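PDB 3MMG: nuclear inclusion protein A from Tobacco vein mottling virus, which acts as the viral 3C-type protease, probably cutting peptide bonds by cysteine-type peptidase chemistry. Local coordinates for residues G38-A43 with V84-K89; R101-K106 with F179-E184; H28-F33 with L47-N52; Q73-E78 with D195-N200. The protein carries 3 engineered substitutions. All blocks are in the same frame, centred on the assembly; numbering follows the deposited sequence.

Interaction 1: residues G38-A43 with V84-K89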
# COMPACT_ATOMS: atom_id res chain seq x y z
N GLY A 38 2.84 10.50 -9.44
CA GLY A 38 2.29 11.08 -10.66
C GLY A 38 0.77 11.02 -10.62
O GLY A 38 0.17 11.36 -9.62
N PRO A 39 0.14 10.58 -11.73
CA PRO A 39 -1.31 10.47 -11.80
C PRO A 39 -1.85 9.15 -11.23
O PRO A 39 -3.04 8.83 -11.41
CB PRO A 39 -1.56 10.51 -13.31
CG PRO A 39 -0.39 9.75 -13.85
CD PRO A 39 0.77 10.19 -13.01
N TYR A 40 -0.98 8.40 -10.55
CA TYR A 40 -1.31 7.06 -10.09
C TYR A 40 -1.49 6.99 -8.58
O TYR A 40 -0.80 7.70 -7.84
CB TYR A 40 -0.21 6.05 -10.49
CG TYR A 40 0.16 6.13 -11.94
CD1 TYR A 40 1.41 6.60 -12.34
CD2 TYR A 40 -0.75 5.74 -12.92
CE1 TYR A 40 1.74 6.71 -13.71
CE2 TYR A 40 -0.43 5.83 -14.29
CZ TYR A 40 0.81 6.31 -14.67
OH TYR A 40 1.14 6.41 -16.01
N ILE A 41 -2.40 6.13 -8.16
CA ILE A 41 -2.56 5.73 -6.76
C ILE A 41 -2.24 4.26 -6.64
O ILE A 41 -2.81 3.44 -7.36
CB ILE A 41 -4.03 5.95 -6.27
CG1 ILE A 41 -4.49 7.39 -6.54
CG2 ILE A 41 -4.18 5.59 -4.78
CD1 ILE A 41 -3.69 8.43 -5.83
N ILE A 42 -1.31 3.93 -5.74
CA ILE A 42 -0.89 2.55 -5.52
C ILE A 42 -1.62 2.11 -4.26
O ILE A 42 -1.58 2.81 -3.23
CB ILE A 42 0.63 2.48 -5.30
CG1 ILE A 42 1.42 2.91 -6.56
CG2 ILE A 42 1.04 1.11 -4.78
CD1 ILE A 42 2.79 3.52 -6.24
N ALA A 43 -2.31 0.98 -4.34
CA ALA A 43 -3.11 0.54 -3.20
C ALA A 43 -3.10 -0.99 -3.11
O ALA A 43 -2.57 -1.66 -3.99
CB ALA A 43 -4.55 1.06 -3.34
N VAL A 84 -2.54 -0.67 -9.18
CA VAL A 84 -2.25 0.71 -9.54
C VAL A 84 -3.51 1.26 -10.20
O VAL A 84 -4.10 0.60 -11.05
CB VAL A 84 -1.02 0.86 -10.49
CG1 VAL A 84 -0.70 2.31 -10.68
CG2 VAL A 84 0.24 0.15 -9.90
N ILE A 85 -3.94 2.44 -9.77
CA ILE A 85 -5.16 3.07 -10.29
C ILE A 85 -4.75 4.35 -10.98
O ILE A 85 -4.02 5.16 -10.39
CB ILE A 85 -6.15 3.41 -9.13
CG1 ILE A 85 -6.39 2.20 -8.21
CG2 ILE A 85 -7.46 3.94 -9.67
CD1 ILE A 85 -6.79 2.61 -6.83
N LYS A 86 -5.22 4.57 -12.21
CA LYS A 86 -4.88 5.79 -12.91
C LYS A 86 -5.97 6.83 -12.68
O LYS A 86 -7.15 6.55 -12.86
CB LYS A 86 -4.70 5.55 -14.42
CG LYS A 86 -4.02 6.72 -15.13
CD LYS A 86 -3.87 6.48 -16.62
CE LYS A 86 -3.14 7.67 -17.28
NZ LYS A 86 -2.44 7.25 -18.55
N MET A 87 -5.58 8.04 -12.30
CA MET A 87 -6.55 9.09 -12.05
C MET A 87 -6.85 9.87 -13.33
O MET A 87 -6.02 9.95 -14.26
CB MET A 87 -6.02 10.02 -10.97
CG MET A 87 -5.85 9.35 -9.59
SD MET A 87 -7.45 8.96 -8.86
CE MET A 87 -7.51 7.19 -9.04
N ALA A 88 -8.04 10.48 -13.35
CA ALA A 88 -8.41 11.42 -14.42
C ALA A 88 -7.48 12.65 -14.55
O ALA A 88 -6.80 13.05 -13.60
CB ALA A 88 -9.85 11.87 -14.16
N LYS A 89 -7.51 13.31 -15.71
CA LYS A 89 -6.64 14.45 -15.94
C LYS A 89 -6.89 15.62 -14.95
O LYS A 89 -5.95 16.37 -14.62
CB LYS A 89 -6.72 14.91 -17.40
CG LYS A 89 -5.60 15.87 -17.81
CD LYS A 89 -5.60 16.12 -19.32
CE LYS A 89 -4.49 17.12 -19.66
NZ LYS A 89 -4.41 17.39 -21.12

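Interaction 2: residues R101-K106 with F179-E184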
# COMPACT_ATOMS: atom_id res chain seq x y z
N ARG A 101 11.65 -0.84 -4.15
CA ARG A 101 12.41 -2.04 -4.51
C ARG A 101 11.94 -3.23 -3.70
O ARG A 101 11.20 -3.09 -2.76
CB ARG A 101 13.90 -1.82 -4.33
CG ARG A 101 14.35 -1.64 -2.92
CD ARG A 101 15.87 -1.68 -2.76
NE ARG A 101 16.21 -1.25 -1.39
CZ ARG A 101 16.21 -2.04 -0.31
NH1 ARG A 101 15.90 -3.34 -0.39
NH2 ARG A 101 16.52 -1.52 0.87
N GLN A 102 12.41 -4.41 -4.07
CA GLN A 102 12.08 -5.59 -3.29
C GLN A 102 12.91 -5.59 -1.98
O GLN A 102 14.08 -5.18 -1.98
CB GLN A 102 12.47 -6.84 -4.06
CG GLN A 102 11.65 -7.15 -5.28
CD GLN A 102 12.06 -8.51 -5.83
OE1 GLN A 102 13.16 -8.66 -6.35
NE2 GLN A 102 11.20 -9.51 -5.66
N PRO A 103 12.35 -6.13 -0.90
CA PRO A 103 13.12 -6.27 0.34
C PRO A 103 14.17 -7.35 0.20
O PRO A 103 14.05 -8.24 -0.66
CB PRO A 103 12.10 -6.74 1.38
CG PRO A 103 10.76 -6.82 0.69
CD PRO A 103 10.99 -6.69 -0.79
N THR A 104 15.16 -7.29 1.08
CA THR A 104 16.14 -8.36 1.20
C THR A 104 16.29 -8.69 2.67
O THR A 104 15.80 -7.95 3.53
CB THR A 104 17.54 -7.99 0.65
OG1 THR A 104 18.25 -7.21 1.62
CG2 THR A 104 17.44 -7.21 -0.67
N ILE A 105 16.99 -9.78 2.96
CA ILE A 105 17.20 -10.17 4.36
C ILE A 105 18.16 -9.24 5.11
O ILE A 105 18.39 -9.44 6.30
CB ILE A 105 17.67 -11.65 4.50
CG1 ILE A 105 18.98 -11.89 3.74
CG2 ILE A 105 16.57 -12.59 4.06
CD1 ILE A 105 19.61 -13.28 4.11
N LYS A 106 18.71 -8.24 4.43
CA LYS A 106 19.46 -7.19 5.12
C LYS A 106 18.53 -6.14 5.74
O LYS A 106 18.86 -5.49 6.73
CB LYS A 106 20.45 -6.52 4.16
CG LYS A 106 21.34 -5.43 4.80
CD LYS A 106 22.38 -4.86 3.81
CE LYS A 106 22.92 -3.53 4.33
NZ LYS A 106 24.18 -3.16 3.60
N PHE A 179 3.25 -7.67 5.28
CA PHE A 179 3.15 -6.72 4.21
C PHE A 179 3.37 -7.40 2.87
O PHE A 179 3.91 -8.52 2.82
CB PHE A 179 4.10 -5.53 4.41
CG PHE A 179 5.56 -5.80 4.19
CD1 PHE A 179 6.14 -5.67 2.90
CD2 PHE A 179 6.40 -6.09 5.28
CE1 PHE A 179 7.51 -5.83 2.72
CE2 PHE A 179 7.80 -6.24 5.10
CZ PHE A 179 8.34 -6.13 3.82
N VAL A 180 2.96 -6.73 1.79
CA VAL A 180 3.15 -7.29 0.43
C VAL A 180 4.25 -6.48 -0.22
O VAL A 180 4.19 -5.25 -0.21
CB VAL A 180 1.86 -7.25 -0.46
CG1 VAL A 180 1.18 -5.85 -0.41
CG2 VAL A 180 2.17 -7.70 -1.91
N GLU A 181 5.25 -7.17 -0.80
CA GLU A 181 6.41 -6.51 -1.37
C GLU A 181 6.13 -5.98 -2.76
O GLU A 181 5.37 -6.59 -3.51
CB GLU A 181 7.60 -7.48 -1.43
CG GLU A 181 7.32 -8.70 -2.32
CD GLU A 181 8.57 -9.33 -2.90
OE1 GLU A 181 9.45 -9.76 -2.14
OE2 GLU A 181 8.65 -9.42 -4.14
N PHE A 182 6.78 -4.87 -3.10
CA PHE A 182 6.87 -4.44 -4.50
C PHE A 182 7.76 -5.39 -5.27
O PHE A 182 8.71 -5.94 -4.70
CB PHE A 182 7.37 -2.99 -4.59
CG PHE A 182 6.31 -2.03 -4.16
CD1 PHE A 182 6.25 -1.59 -2.84
CD2 PHE A 182 5.28 -1.69 -5.03
CE1 PHE A 182 5.22 -0.77 -2.40
CE2 PHE A 182 4.22 -0.86 -4.60
CZ PHE A 182 4.19 -0.41 -3.28
N PRO A 183 7.46 -5.59 -6.55
CA PRO A 183 8.32 -6.38 -7.42
C PRO A 183 9.51 -5.57 -7.95
O PRO A 183 9.58 -4.35 -7.78
CB PRO A 183 7.38 -6.72 -8.58
CG PRO A 183 6.52 -5.50 -8.70
CD PRO A 183 6.25 -5.13 -7.26
N GLU A 184 10.45 -6.27 -8.57
CA GLU A 184 11.60 -5.65 -9.23
C GLU A 184 11.10 -4.73 -10.34
O GLU A 184 10.11 -5.04 -11.00
CB GLU A 184 12.47 -6.73 -9.86
CG GLU A 184 13.92 -6.33 -10.12
CD GLU A 184 14.73 -7.44 -10.81
OE1 GLU A 184 14.21 -8.57 -10.98
OE2 GLU A 184 15.90 -7.18 -11.19

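Interaction 3: residues H28-F33 with L47-N52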
# COMPACT_ATOMS: atom_id res chain seq x y z
N HIS A 28 -21.27 -0.51 4.14
CA HIS A 28 -19.85 -0.85 4.33
C HIS A 28 -18.92 0.22 3.81
O HIS A 28 -19.12 0.73 2.71
CB HIS A 28 -19.48 -2.18 3.67
CG HIS A 28 -18.08 -2.62 3.98
ND1 HIS A 28 -17.76 -3.37 5.10
CD2 HIS A 28 -16.90 -2.38 3.34
CE1 HIS A 28 -16.45 -3.58 5.12
NE2 HIS A 28 -15.91 -3.00 4.07
N SER A 29 -17.90 0.57 4.59
CA SER A 29 -16.87 1.51 4.14
C SER A 29 -15.50 0.85 4.30
O SER A 29 -15.11 0.47 5.41
CB SER A 29 -16.93 2.80 4.97
OG SER A 29 -15.92 3.73 4.59
N GLU A 30 -14.77 0.70 3.19
CA GLU A 30 -13.39 0.19 3.22
C GLU A 30 -12.48 1.40 3.41
O GLU A 30 -12.51 2.30 2.60
CB GLU A 30 -13.06 -0.50 1.88
CG GLU A 30 -12.21 -1.72 1.99
CD GLU A 30 -13.01 -2.91 2.43
OE1 GLU A 30 -13.75 -3.52 1.60
OE2 GLU A 30 -12.92 -3.20 3.63
N ARG A 31 -11.72 1.45 4.51
CA ARG A 31 -10.83 2.60 4.75
C ARG A 31 -9.39 2.10 4.84
O ARG A 31 -9.03 1.37 5.76
CB ARG A 31 -11.21 3.30 6.04
CG ARG A 31 -12.61 3.87 6.05
CD ARG A 31 -12.61 5.38 5.89
NE ARG A 31 -13.80 5.93 6.50
CZ ARG A 31 -13.99 7.21 6.82
NH1 ARG A 31 -13.06 8.13 6.57
NH2 ARG A 31 -15.12 7.57 7.39
N LEU A 32 -8.58 2.49 3.85
CA LEU A 32 -7.17 2.08 3.76
C LEU A 32 -6.29 3.30 3.46
O LEU A 32 -6.79 4.43 3.37
CB LEU A 32 -6.99 1.01 2.66
CG LEU A 32 -7.84 -0.26 2.54
CD1 LEU A 32 -7.09 -1.32 1.72
CD2 LEU A 32 -8.17 -0.84 3.87
N PHE A 33 -4.99 3.05 3.33
CA PHE A 33 -4.05 4.07 2.85
C PHE A 33 -3.59 3.70 1.46
O PHE A 33 -3.70 2.53 1.04
CB PHE A 33 -2.86 4.15 3.80
CG PHE A 33 -3.19 4.77 5.13
CD1 PHE A 33 -3.69 3.99 6.17
CD2 PHE A 33 -3.02 6.14 5.32
CE1 PHE A 33 -4.02 4.56 7.42
CE2 PHE A 33 -3.34 6.72 6.56
CZ PHE A 33 -3.83 5.92 7.61
N LEU A 47 -8.68 -3.36 -1.49
CA LEU A 47 -9.49 -2.15 -1.47
C LEU A 47 -10.77 -2.34 -2.29
O LEU A 47 -11.79 -1.75 -1.98
CB LEU A 47 -8.70 -0.95 -2.02
CG LEU A 47 -9.44 0.38 -2.23
CD1 LEU A 47 -9.90 0.94 -0.88
CD2 LEU A 47 -8.49 1.30 -2.93
N PHE A 48 -10.71 -3.17 -3.32
CA PHE A 48 -11.86 -3.37 -4.22
C PHE A 48 -12.52 -4.73 -4.08
O PHE A 48 -13.14 -5.23 -5.03
CB PHE A 48 -11.44 -3.09 -5.65
CG PHE A 48 -10.87 -1.72 -5.84
CD1 PHE A 48 -9.52 -1.55 -6.10
CD2 PHE A 48 -11.69 -0.60 -5.73
CE1 PHE A 48 -8.99 -0.26 -6.26
CE2 PHE A 48 -11.17 0.68 -5.88
CZ PHE A 48 -9.83 0.85 -6.15
N ARG A 49 -12.40 -5.32 -2.90
CA ARG A 49 -13.11 -6.56 -2.56
C ARG A 49 -14.59 -6.47 -2.91
O ARG A 49 -15.17 -7.42 -3.45
CB ARG A 49 -13.02 -6.80 -1.07
CG ARG A 49 -11.75 -7.42 -0.63
CD ARG A 49 -11.83 -7.75 0.84
NE ARG A 49 -12.01 -6.59 1.71
CZ ARG A 49 -11.84 -6.64 3.03
NH1 ARG A 49 -11.49 -7.78 3.59
NH2 ARG A 49 -12.03 -5.57 3.78
N ARG A 50 -15.20 -5.34 -2.56
CA ARG A 50 -16.59 -5.08 -2.86
C ARG A 50 -16.68 -4.23 -4.12
O ARG A 50 -16.03 -3.18 -4.23
CB ARG A 50 -17.28 -4.36 -1.71
CG ARG A 50 -17.15 -5.06 -0.37
CD ARG A 50 -18.27 -4.63 0.57
NE ARG A 50 -18.30 -5.46 1.77
CZ ARG A 50 -19.41 -5.79 2.44
NH1 ARG A 50 -20.60 -5.37 2.02
NH2 ARG A 50 -19.32 -6.55 3.52
N ASN A 51 -17.49 -4.68 -5.07
CA ASN A 51 -17.71 -3.96 -6.32
C ASN A 51 -18.51 -2.66 -6.16
O ASN A 51 -19.36 -2.54 -5.26
CB ASN A 51 -18.39 -4.88 -7.34
CG ASN A 51 -18.33 -4.32 -8.75
OD1 ASN A 51 -17.26 -3.90 -9.22
ND2 ASN A 51 -19.48 -4.29 -9.43
N ASN A 52 -18.22 -1.69 -7.04
CA ASN A 52 -19.02 -0.46 -7.18
C ASN A 52 -19.08 0.46 -5.96
O ASN A 52 -20.11 1.10 -5.69
CB ASN A 52 -20.46 -0.77 -7.65
CG ASN A 52 -20.56 -1.01 -9.16
OD1 ASN A 52 -19.64 -1.53 -9.79
ND2 ASN A 52 -21.71 -0.64 -9.74
O HOH W 1 -14.16 -2.92 -1.22

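Interaction 4: residues Q73-E78 with D195-N200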
# COMPACT_ATOMS: atom_id res chain seq x y z
N GLN A 73 -9.27 3.29 -14.89
CA GLN A 73 -8.26 2.37 -15.44
C GLN A 73 -7.41 1.85 -14.30
O GLN A 73 -6.96 2.63 -13.44
CB GLN A 73 -7.35 3.08 -16.44
CG GLN A 73 -8.06 3.52 -17.71
CD GLN A 73 -7.10 3.80 -18.83
OE1 GLN A 73 -6.33 4.76 -18.78
NE2 GLN A 73 -7.13 2.96 -19.87
N MET A 74 -7.19 0.54 -14.29
CA MET A 74 -6.37 -0.07 -13.24
C MET A 74 -5.37 -1.06 -13.82
O MET A 74 -5.56 -1.55 -14.94
CB MET A 74 -7.27 -0.74 -12.21
CG MET A 74 -8.16 0.25 -11.42
SD MET A 74 -9.09 -0.55 -10.13
CE MET A 74 -10.19 0.82 -9.72
N LYS A 75 -4.29 -1.31 -13.09
CA LYS A 75 -3.26 -2.26 -13.50
C LYS A 75 -2.88 -3.08 -12.26
O LYS A 75 -2.18 -2.57 -11.38
CB LYS A 75 -2.03 -1.52 -14.04
CG LYS A 75 -1.01 -2.41 -14.75
CD LYS A 75 0.20 -1.62 -15.21
CE LYS A 75 -0.10 -0.78 -16.46
NZ LYS A 75 1.16 -0.11 -16.97
N PRO A 76 -3.39 -4.32 -12.17
CA PRO A 76 -2.98 -5.15 -11.03
C PRO A 76 -1.54 -5.63 -11.16
O PRO A 76 -1.04 -5.84 -12.27
CB PRO A 76 -3.95 -6.35 -11.10
CG PRO A 76 -4.23 -6.49 -12.59
CD PRO A 76 -4.35 -5.03 -13.05
N VAL A 77 -0.86 -5.79 -10.03
CA VAL A 77 0.40 -6.53 -10.03
C VAL A 77 -0.06 -7.97 -9.82
O VAL A 77 -0.34 -8.36 -8.70
CB VAL A 77 1.33 -6.10 -8.86
CG1 VAL A 77 2.66 -6.88 -8.93
CG2 VAL A 77 1.60 -4.58 -8.86
N GLU A 78 -0.23 -8.74 -10.89
CA GLU A 78 -0.91 -10.02 -10.77
C GLU A 78 -0.17 -10.98 -9.83
O GLU A 78 1.06 -11.08 -9.87
CB GLU A 78 -1.13 -10.65 -12.16
CG GLU A 78 -2.14 -9.90 -13.05
CD GLU A 78 -3.63 -10.06 -12.64
OE1 GLU A 78 -3.96 -10.52 -11.52
OE2 GLU A 78 -4.50 -9.69 -13.46
N ASP A 195 1.30 0.59 -21.81
CA ASP A 195 0.41 -0.55 -22.03
C ASP A 195 -0.10 -1.16 -20.73
O ASP A 195 0.34 -0.78 -19.64
CB ASP A 195 1.15 -1.63 -22.85
CG ASP A 195 1.11 -1.36 -24.34
OD1 ASP A 195 0.50 -0.35 -24.77
OD2 ASP A 195 1.70 -2.16 -25.10
N GLY A 196 -1.06 -2.09 -20.87
CA GLY A 196 -1.50 -2.95 -19.78
C GLY A 196 -2.60 -2.45 -18.85
O GLY A 196 -2.86 -3.07 -17.83
N TRP A 197 -3.25 -1.34 -19.22
CA TRP A 197 -4.34 -0.76 -18.41
C TRP A 197 -5.69 -1.31 -18.84
O TRP A 197 -5.89 -1.64 -20.01
CB TRP A 197 -4.35 0.76 -18.55
CG TRP A 197 -3.16 1.41 -17.91
CD1 TRP A 197 -2.02 1.84 -18.55
CD2 TRP A 197 -2.97 1.67 -16.52
NE1 TRP A 197 -1.14 2.37 -17.62
CE2 TRP A 197 -1.70 2.28 -16.37
CE3 TRP A 197 -3.77 1.46 -15.39
CZ2 TRP A 197 -1.19 2.66 -15.12
CZ3 TRP A 197 -3.26 1.85 -14.14
CH2 TRP A 197 -2.00 2.44 -14.03
N CYS A 198 -6.64 -1.38 -17.90
CA CYS A 198 -8.01 -1.74 -18.27
C CYS A 198 -9.05 -1.21 -17.29
O CYS A 198 -8.72 -0.89 -16.14
CB CYS A 198 -8.13 -3.26 -18.47
SG CYS A 198 -8.28 -4.22 -16.97
N LYS A 199 -10.30 -1.12 -17.74
CA LYS A 199 -11.40 -0.65 -16.88
C LYS A 199 -12.26 -1.78 -16.33
O LYS A 199 -13.11 -1.56 -15.47
CB LYS A 199 -12.29 0.36 -17.62
CG LYS A 199 -11.75 1.77 -17.62
CD LYS A 199 -12.70 2.72 -18.35
CE LYS A 199 -12.09 4.11 -18.45
NZ LYS A 199 -10.93 4.16 -19.38
N ASN A 200 -12.01 -3.00 -16.79
CA ASN A 200 -12.90 -4.10 -16.45
C ASN A 200 -12.32 -5.13 -15.47
O ASN A 200 -12.83 -6.25 -15.38
CB ASN A 200 -13.43 -4.74 -17.74
CG ASN A 200 -14.28 -3.78 -18.55
OD1 ASN A 200 -15.43 -3.50 -18.18
ND2 ASN A 200 -13.71 -3.22 -19.62
O HOH W 2 -5.05 -4.03 -16.25

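Interaction 1: residues G38-A43 with V84-K89
Met87 leans on Pro39 and Ile41 of the antiparallel partner segment. Met87 CB lies 3.2 Å from Pro39 O, the same carbonyl that accepts the hydrogen bond of the Met87 amide. With CG turned anti to its own carbonyl carbon (chi1 -65°), the chain heads for Ile41: Met87 CG is 3.9 Å from Ile41 CG1. SD passes the same methylene at slightly longer range, and the bends at chi2 and chi3 curl CE back onto it, so that one atom of Ile41 is wrapped by three of the methionine. The strands themselves, 40-43 and 83-86, are neighbours in the antiparallel sheet of the first barrel of a chymotrypsin-like (clan PA) fold. Ile41 and Ile85 form the hydrogen-bonded pair, with Ile41 N to Ile85 O at 2.9 Å and Ile85 N to Ile41 O at 2.8 Å; Tyr40-Lys86 and Ile42-Val84 are the non-hydrogen-bonded pairs on either side. On the face that bears these flanking residues, Tyr40 CB meets Val84 CG1 at 3.8 Å. Lys86 runs beside the tyrosine in the same direction, its CG 3.8 Å from Tyr40 CE2, while Pro39 CG sits over the centre of the phenol ring, 3.6 Å above its plane.

Interaction 2: residues R101-K106 with F179-E184
Gln102 and Glu181 supply the polar core of this contact: Gln102 NE2 donates to Glu181 OE2 over 3.0 Å, with 166° at the hydrogen. The acceptor lies almost in the amide plane, and the donor comes to the syn side of the carboxylate, somewhat out of its plane; the two flat groups stand nearly perpendicular. Alongside, Pro103 CD packs against Glu181 CB at 3.5 Å, and Pro103 CG touches the edge of the Phe179 ring, 4.0 Å from CE1. Glu181 holds its CG between backbone N and carbonyl carbon (chi1 61°), which brings the carboxylate to Pro103 CD and the Gln102 amide. Gln102 CG also lies 3.2 Å from Phe182 O, a carbonyl buried here that has no hydrogen-bonding partner in the model. In the next shell, Trp140 NE1 donates to Glu181 OE1 and Arg80 forms a salt bridge with OE2, while the Trp140 ring also meets that of Phe179, the planes nearly parallel. Arg101 pairs locally with Asp107 and, across to the second barrel to which strand 177-181 belongs, with Asp160. With an arginine and two N-H donors around it, the buried Glu181 carboxylate is probably kept ionised.

Interaction 3: residues H28-F33 with L47-N52
Glu30 and Leu47 mark the closest backbone approach, CA to CA 6.5 Å, where residues 28-32 of strand 28-37 and residues 47-50 run in nearly opposite directions, 164° apart. Three side chains of the strand, His28, Glu30 and Leu32, point at the loop. Glu30 OE2 accepts two bonds: His28 NE2 at 3.0 Å, almost straight and in the plane of the imidazole, and Arg49 NH2, whose salt bridge measures 2.5 Å to Glu30 OE2, a value so short that its exact length is doubtful. The donors come from opposite faces of the carboxylate plane, each well above it, so the oxygen lies between ring and guanidinium. Glu30 is bent at chi2 (78°), which swings the carboxylate toward both. Its other oxygen, OE1, accepts a hydrogen bond from a water that also donates to Leu47 O and accepts from Arg50 N, linking the side chain to the backbone of the loop. Arg50 lays its guanidinium flat on the His28 ring, planes 3° apart and centres 4.1 Å apart, offset so that Arg50 NE lies over His28 CG at 3.6 Å. At the inner end, Leu32 and Leu47 slide past each other, Leu32 CD1 meeting Leu47 CB at 4.1 Å. Farther out, Arg49 has a second carboxylate partner in Glu217. Arg49 also gives a weak hydrogen bond to the backbone of the bound peptide, which packs on Glu30 and Leu32 as well; the cluster is thus consistent with a place in the wall of the substrate-binding cleft, on the first-barrel side of a chymotrypsin-like protease.

Interaction 4: residues Q73-E78 with D195-N200
Lys75 NZ is gripped by three backbone carbonyls. Within this contact it donates to Asp195 O at 2.9 Å, lying nearly along the C=O axis; the other two are Tyr190 O and Ala193 O, at and just beyond the C-terminal end of helix 186-192. That helix end would be expected to favour the ammonium charge. On its way there the lysine crosses Trp197 at about a right angle. The bend at chi3 (-76°) lays Lys75 CE over one face of the indole, 3.5 Å from the centroid of the Trp197 five-membered ring and 16° off its normal, a CH-pi contact. Lys75 NZ sits farther off-centre, 4.0 Å from the same Trp197 centroid, in a cation-pi arrangement. Lys75 CB meanwhile rests 3.6 Å from Trp197 CZ3, at the benzene end of the indole. The backbones are joined by one antiparallel hydrogen-bonded bridge, Met74 with Cys198: Met74 N to Cys198 O is 2.8 Å, and the return bond from Cys198 N to Met74 O is longer, 3.2 Å. Met74 O also accepts from a water that donates to Gly196 O as well, linking the two segments beside the bridge pair. At the outer end, the aliphatic part of Gln73 is touched by Lys199, whose NZ comes to 3.4 Å from Gln73 CG. The 195-200 loop therefore runs along the edge strand 74-76 just after helix 186-192, and the indole is sandwiched: Lys75 lies on one face, while Tyr40 of strand 40-43, nearly parallel to it, and Lys86 of strand 83-86 lie on the other.

Interactions 1 and 4 are directly joined, their centres about 11 Å apart: Val84 O lies 2.8 Å from Lys75 N, a probable hydrogen bond carrying the sheet from strand 83-86 to its edge. Phe48, in the 47-52 loop of interaction 3, reaches both, its CZ lying 3.6 Å from Ile85 CD1 and equally far from Met74 CE, so Phe48 links the packing of the three contacts. Interaction 2 lies at the other barrel, through strand 177-181, but meets interaction 1 where Ile42 CG2 touches Phe182 CE2 at 3.7 Å. Its centre is about 25 Å from that of interaction 3, where the bound peptide comes within reach of Glu30, Leu32 and Arg49.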